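Local atomic coordinates of NDP-rhamnosyltransferase (Saccharopolyspora spinosa, PDB entry 3TSA), a protein that belongs to the GT-B glycosyltransferases, enzymes built from two Rossmann-like domains. Residues A[200-212]-A[272-284]. Residues are numbered along the deposited sequence; the frame is centred on the assembly and turned at random.
Sequences VPYNGSGAFPAWG and ARIAESVPLNLFL
Trp211 reaches Arg273 and Phe283 at once; a broad indole suits a place with a cation on one face, a proline on the other and a phenyl ring at its benzo end. Its CB carries CG between the backbone N and the carbonyl carbon (chi1 58°), which turns the ring toward 272-284. CG and CD1 face the guanidinium, which stacks nearly flat with planes 22° apart; Arg273 CZ stands 3.8 Å from the centroid of the five-membered ring, a cation-pi contact. NE1 gives a weak bond to a water that also accepts from Glu276 N. CE2 meets the aliphatic Arg273 CD at 3.4 Å, and CZ2 has Ala275 CB at its edge. CZ3 and CH2 end over one face of Phe283, the planes oblique at 56°, while Pro209 CG covers the indole face opposite Arg273. In this GT-B fold, 200-212 links the N-terminal sheet to strand 219-224 of the C-terminal one, in which 272-274 is an edge strand; Gly206 and Ala207 extend a sheet of the second subunit. Gly206, lacking a side chain, lets Pro279 CD approach its CA to 3.7 Å. Asn203, whose amide can accept and donate at once, accepts at OD1 from Asn281 N (3.0 Å), while its ND2 bonds Thr301 OG1.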
loop_
_atom_site.group_PDB
_atom_site.type_symbol
_atom_site.label_atom_id
_atom_site.label_comp_id
_atom_site.label_asym_id
_atom_site.label_seq_id
_atom_site.Cartn_x
_atom_site.Cartn_y
_atom_site.Cartn_z
ATOM N N VAL A 200 7.748 -7.575 8.440
ATOM C CA VAL A 200 6.488 -6.935 8.846
ATOM C C VAL A 200 5.432 -7.751 8.153
ATOM O O VAL A 200 5.455 -7.880 6.944
ATOM C CB VAL A 200 6.424 -5.513 8.307
ATOM C CG1 VAL A 200 5.016 -4.929 8.574
ATOM C CG2 VAL A 200 7.439 -4.692 9.060
ATOM N N PRO A 201 4.488 -8.287 8.921
ATOM C CA PRO A 201 3.525 -9.128 8.232
ATOM C C PRO A 201 2.755 -8.293 7.218
ATOM O O PRO A 201 2.266 -7.184 7.517
ATOM C CB PRO A 201 2.636 -9.673 9.376
ATOM C CG PRO A 201 3.579 -9.733 10.537
ATOM C CD PRO A 201 4.403 -8.415 10.389
ATOM N N TYR A 202 2.764 -8.741 5.990
ATOM C CA TYR A 202 1.886 -8.211 4.977
ATOM C C TYR A 202 1.370 -9.394 4.294
ATOM O O TYR A 202 2.116 -10.116 3.628
ATOM C CB TYR A 202 2.616 -7.342 3.931
ATOM C CG TYR A 202 1.677 -6.924 2.834
ATOM C CD1 TYR A 202 0.570 -6.091 3.119
ATOM C CD2 TYR A 202 1.831 -7.423 1.531
ATOM C CE1 TYR A 202 -0.331 -5.751 2.078
ATOM C CE2 TYR A 202 0.920 -7.102 0.445
ATOM C CZ TYR A 202 -0.160 -6.203 0.781
ATOM O OH TYR A 202 -1.112 -5.891 -0.202
ATOM N N ASN A 203 0.056 -9.582 4.448
ATOM C CA ASN A 203 -0.619 -10.707 3.838
ATOM C C ASN A 203 -1.783 -10.249 2.944
ATOM O O ASN A 203 -2.813 -10.955 2.848
ATOM C CB ASN A 203 -1.201 -11.602 4.934
ATOM C CG ASN A 203 -0.334 -11.691 6.183
ATOM O OD1 ASN A 203 -0.775 -11.310 7.280
ATOM N ND2 ASN A 203 0.853 -12.257 6.037
ATOM N N GLY A 204 -1.666 -9.066 2.343
ATOM C CA GLY A 204 -2.690 -8.583 1.420
ATOM C C GLY A 204 -3.647 -7.685 2.196
ATOM O O GLY A 204 -3.524 -7.501 3.407
ATOM N N SER A 205 -4.632 -7.168 1.466
ATOM C CA SER A 205 -5.685 -6.369 2.085
ATOM C C SER A 205 -6.910 -7.196 2.456
ATOM O O SER A 205 -7.029 -8.347 2.053
ATOM C CB SER A 205 -6.058 -5.283 1.129
ATOM O OG SER A 205 -6.751 -5.876 0.023
ATOM N N GLY A 206 -7.833 -6.630 3.233
ATOM C CA GLY A 206 -9.003 -7.381 3.637
ATOM C C GLY A 206 -9.575 -6.809 4.924
ATOM O O GLY A 206 -9.048 -5.807 5.457
ATOM N N ALA A 207 -10.571 -7.504 5.461
ATOM C CA ALA A 207 -11.425 -6.988 6.528
ATOM C C ALA A 207 -11.192 -7.790 7.793
ATOM O O ALA A 207 -11.146 -9.045 7.743
ATOM C CB ALA A 207 -12.901 -7.076 6.120
ATOM N N PHE A 208 -11.179 -7.091 8.912
ATOM C CA PHE A 208 -10.990 -7.688 10.240
ATOM C C PHE A 208 -12.255 -8.449 10.613
ATOM O O PHE A 208 -13.345 -7.838 10.712
ATOM C CB PHE A 208 -10.672 -6.557 11.238
ATOM C CG PHE A 208 -10.612 -7.006 12.696
ATOM C CD1 PHE A 208 -9.573 -7.795 13.150
ATOM C CD2 PHE A 208 -11.576 -6.559 13.594
ATOM C CE1 PHE A 208 -9.518 -8.209 14.515
ATOM C CE2 PHE A 208 -11.532 -6.911 14.966
ATOM C CZ PHE A 208 -10.502 -7.785 15.405
ATOM N N PRO A 209 -12.156 -9.792 10.805
ATOM C CA PRO A 209 -13.419 -10.518 10.981
ATOM C C PRO A 209 -13.867 -10.445 12.451
ATOM O O PRO A 209 -13.044 -10.448 13.357
ATOM C CB PRO A 209 -13.051 -11.951 10.545
ATOM C CG PRO A 209 -11.596 -12.115 11.014
ATOM C CD PRO A 209 -10.976 -10.689 10.778
ATOM N N ALA A 210 -15.168 -10.404 12.723
ATOM C CA ALA A 210 -15.559 -10.343 14.145
ATOM C C ALA A 210 -15.034 -11.545 14.971
ATOM O O ALA A 210 -14.677 -11.413 16.159
ATOM C CB ALA A 210 -17.089 -10.198 14.298
ATOM N N TRP A 211 -15.017 -12.725 14.351
ATOM C CA TRP A 211 -14.508 -13.905 15.024
ATOM C C TRP A 211 -13.003 -13.857 15.312
ATOM O O TRP A 211 -12.477 -14.760 15.989
ATOM C CB TRP A 211 -14.877 -15.156 14.236
ATOM C CG TRP A 211 -14.388 -15.167 12.836
ATOM C CD1 TRP A 211 -15.098 -14.879 11.723
ATOM C CD2 TRP A 211 -13.079 -15.533 12.387
ATOM N NE1 TRP A 211 -14.335 -15.046 10.592
ATOM C CE2 TRP A 211 -13.091 -15.462 10.970
ATOM C CE3 TRP A 211 -11.926 -15.965 13.031
ATOM C CZ2 TRP A 211 -11.962 -15.737 10.190
ATOM C CZ3 TRP A 211 -10.794 -16.218 12.248
ATOM C CH2 TRP A 211 -10.827 -16.075 10.855
ATOM N N GLY A 212 -12.329 -12.808 14.819
ATOM C CA GLY A 212 -10.865 -12.680 14.904
ATOM C C GLY A 212 -10.383 -11.909 16.087
ATOM O O GLY A 212 -9.153 -11.722 16.237
ATOM N N ALA A 272 -15.030 -26.502 11.335
ATOM C CA ALA A 272 -14.223 -25.796 10.362
ATOM C C ALA A 272 -14.856 -24.489 9.933
ATOM O O ALA A 272 -16.074 -24.412 9.811
ATOM C CB ALA A 272 -13.926 -26.700 9.131
ATOM N N ARG A 273 -14.050 -23.463 9.677
ATOM C CA ARG A 273 -14.543 -22.240 9.086
ATOM C C ARG A 273 -13.669 -21.908 7.885
ATOM O O ARG A 273 -12.461 -22.036 7.997
ATOM C CB ARG A 273 -14.390 -21.131 10.065
ATOM C CG ARG A 273 -14.621 -19.737 9.425
ATOM C CD ARG A 273 -14.300 -18.630 10.406
ATOM N NE ARG A 273 -15.286 -18.652 11.454
ATOM C CZ ARG A 273 -16.487 -18.061 11.368
ATOM N NH1 ARG A 273 -16.840 -17.373 10.279
ATOM N NH2 ARG A 273 -17.335 -18.155 12.391
ATOM N N ILE A 274 -14.281 -21.543 6.751
ATOM C CA ILE A 274 -13.566 -21.057 5.581
ATOM C C ILE A 274 -13.411 -19.559 5.713
ATOM O O ILE A 274 -14.414 -18.839 5.762
ATOM C CB ILE A 274 -14.248 -21.457 4.219
ATOM C CG1 ILE A 274 -14.483 -23.010 4.103
ATOM C CG2 ILE A 274 -13.399 -20.894 3.065
ATOM C CD1 ILE A 274 -15.336 -23.528 2.843
ATOM N N ALA A 275 -12.175 -19.070 5.856
ATOM C CA ALA A 275 -11.936 -17.609 6.017
ATOM C C ALA A 275 -12.109 -16.918 4.674
ATOM O O ALA A 275 -11.612 -17.393 3.634
ATOM C CB ALA A 275 -10.543 -17.299 6.629
ATOM N N GLU A 276 -12.813 -15.799 4.684
ATOM C CA GLU A 276 -13.194 -15.122 3.445
ATOM C C GLU A 276 -12.129 -14.143 2.946
ATOM O O GLU A 276 -12.317 -12.940 3.077
ATOM C CB GLU A 276 -14.529 -14.383 3.663
ATOM C CG GLU A 276 -15.762 -15.247 3.469
ATOM C CD GLU A 276 -15.944 -15.651 2.014
ATOM O OE1 GLU A 276 -15.871 -16.879 1.743
ATOM O OE2 GLU A 276 -16.076 -14.761 1.139
ATOM N N SER A 277 -11.016 -14.646 2.440
ATOM C CA SER A 277 -9.878 -13.790 1.933
ATOM C C SER A 277 -9.405 -12.826 3.041
ATOM O O SER A 277 -9.382 -11.610 2.877
ATOM C CB SER A 277 -10.258 -13.006 0.678
ATOM O OG SER A 277 -10.292 -13.865 -0.429
ATOM N N VAL A 278 -9.078 -13.367 4.199
ATOM C CA VAL A 278 -8.815 -12.518 5.356
ATOM C C VAL A 278 -7.318 -12.632 5.649
ATOM O O VAL A 278 -6.847 -13.721 5.951
ATOM C CB VAL A 278 -9.541 -13.007 6.664
ATOM C CG1 VAL A 278 -9.104 -12.078 7.878
ATOM C CG2 VAL A 278 -11.065 -12.995 6.513
ATOM N N PRO A 279 -6.579 -11.509 5.593
ATOM C CA PRO A 279 -5.137 -11.467 5.897
ATOM C C PRO A 279 -4.847 -12.149 7.233
ATOM O O PRO A 279 -5.452 -11.799 8.272
ATOM C CB PRO A 279 -4.891 -9.943 6.043
ATOM C CG PRO A 279 -5.755 -9.384 4.946
ATOM C CD PRO A 279 -7.063 -10.202 5.104
ATOM N N LEU A 280 -3.906 -13.103 7.195
ATOM C CA LEU A 280 -3.574 -13.881 8.357
ATOM C C LEU A 280 -3.367 -13.073 9.629
ATOM O O LEU A 280 -3.806 -13.431 10.709
ATOM C CB LEU A 280 -2.281 -14.597 7.983
ATOM C CG LEU A 280 -2.222 -16.007 8.404
ATOM C CD1 LEU A 280 -3.405 -16.667 7.741
ATOM C CD2 LEU A 280 -0.826 -16.517 7.952
ATOM N N ASN A 281 -2.651 -11.972 9.519
ATOM C CA ASN A 281 -2.262 -11.257 10.684
ATOM C C ASN A 281 -3.436 -10.646 11.426
ATOM O O ASN A 281 -3.331 -10.318 12.597
ATOM C CB ASN A 281 -1.220 -10.186 10.248
ATOM C CG ASN A 281 -1.842 -9.030 9.564
ATOM O OD1 ASN A 281 -1.859 -8.940 8.328
ATOM N ND2 ASN A 281 -2.373 -8.114 10.355
ATOM N N LEU A 282 -4.581 -10.507 10.764
ATOM C CA LEU A 282 -5.761 -9.944 11.424
ATOM C C LEU A 282 -6.336 -10.865 12.512
ATOM O O LEU A 282 -6.972 -10.380 13.463
ATOM C CB LEU A 282 -6.824 -9.611 10.366
ATOM C CG LEU A 282 -6.387 -8.533 9.362
ATOM C CD1 LEU A 282 -7.449 -8.266 8.286
ATOM C CD2 LEU A 282 -6.052 -7.236 10.183
ATOM N N PHE A 283 -6.084 -12.170 12.437
ATOM C CA PHE A 283 -6.687 -13.101 13.405
ATOM C C PHE A 283 -5.725 -14.140 13.959
ATOM O O PHE A 283 -6.060 -14.917 14.867
ATOM C CB PHE A 283 -7.862 -13.833 12.768
ATOM C CG PHE A 283 -7.459 -14.757 11.634
ATOM C CD1 PHE A 283 -7.053 -16.053 11.881
ATOM C CD2 PHE A 283 -7.551 -14.324 10.325
ATOM C CE1 PHE A 283 -6.735 -16.918 10.813
ATOM C CE2 PHE A 283 -7.212 -15.137 9.275
ATOM C CZ PHE A 283 -6.771 -16.455 9.525
ATOM N N LEU A 284 -4.520 -14.194 13.418
ATOM C CA LEU A 284 -3.647 -15.260 13.818
ATOM C C LEU A 284 -3.285 -15.280 15.319
ATOM O O LEU A 284 -3.029 -16.358 15.893
ATOM C CB LEU A 284 -2.417 -15.298 12.904
ATOM C CG LEU A 284 -1.777 -16.657 12.734
ATOM C CD1 LEU A 284 -2.671 -17.866 12.252
ATOM C CD2 LEU A 284 -0.557 -16.522 11.823
HETATM O O HOH W 1 -9.994 -9.527 1.048
HETATM O O HOH W 2 -11.566 -9.547 3.728
HETATM O O HOH W 3 -14.256 -15.121 7.193
#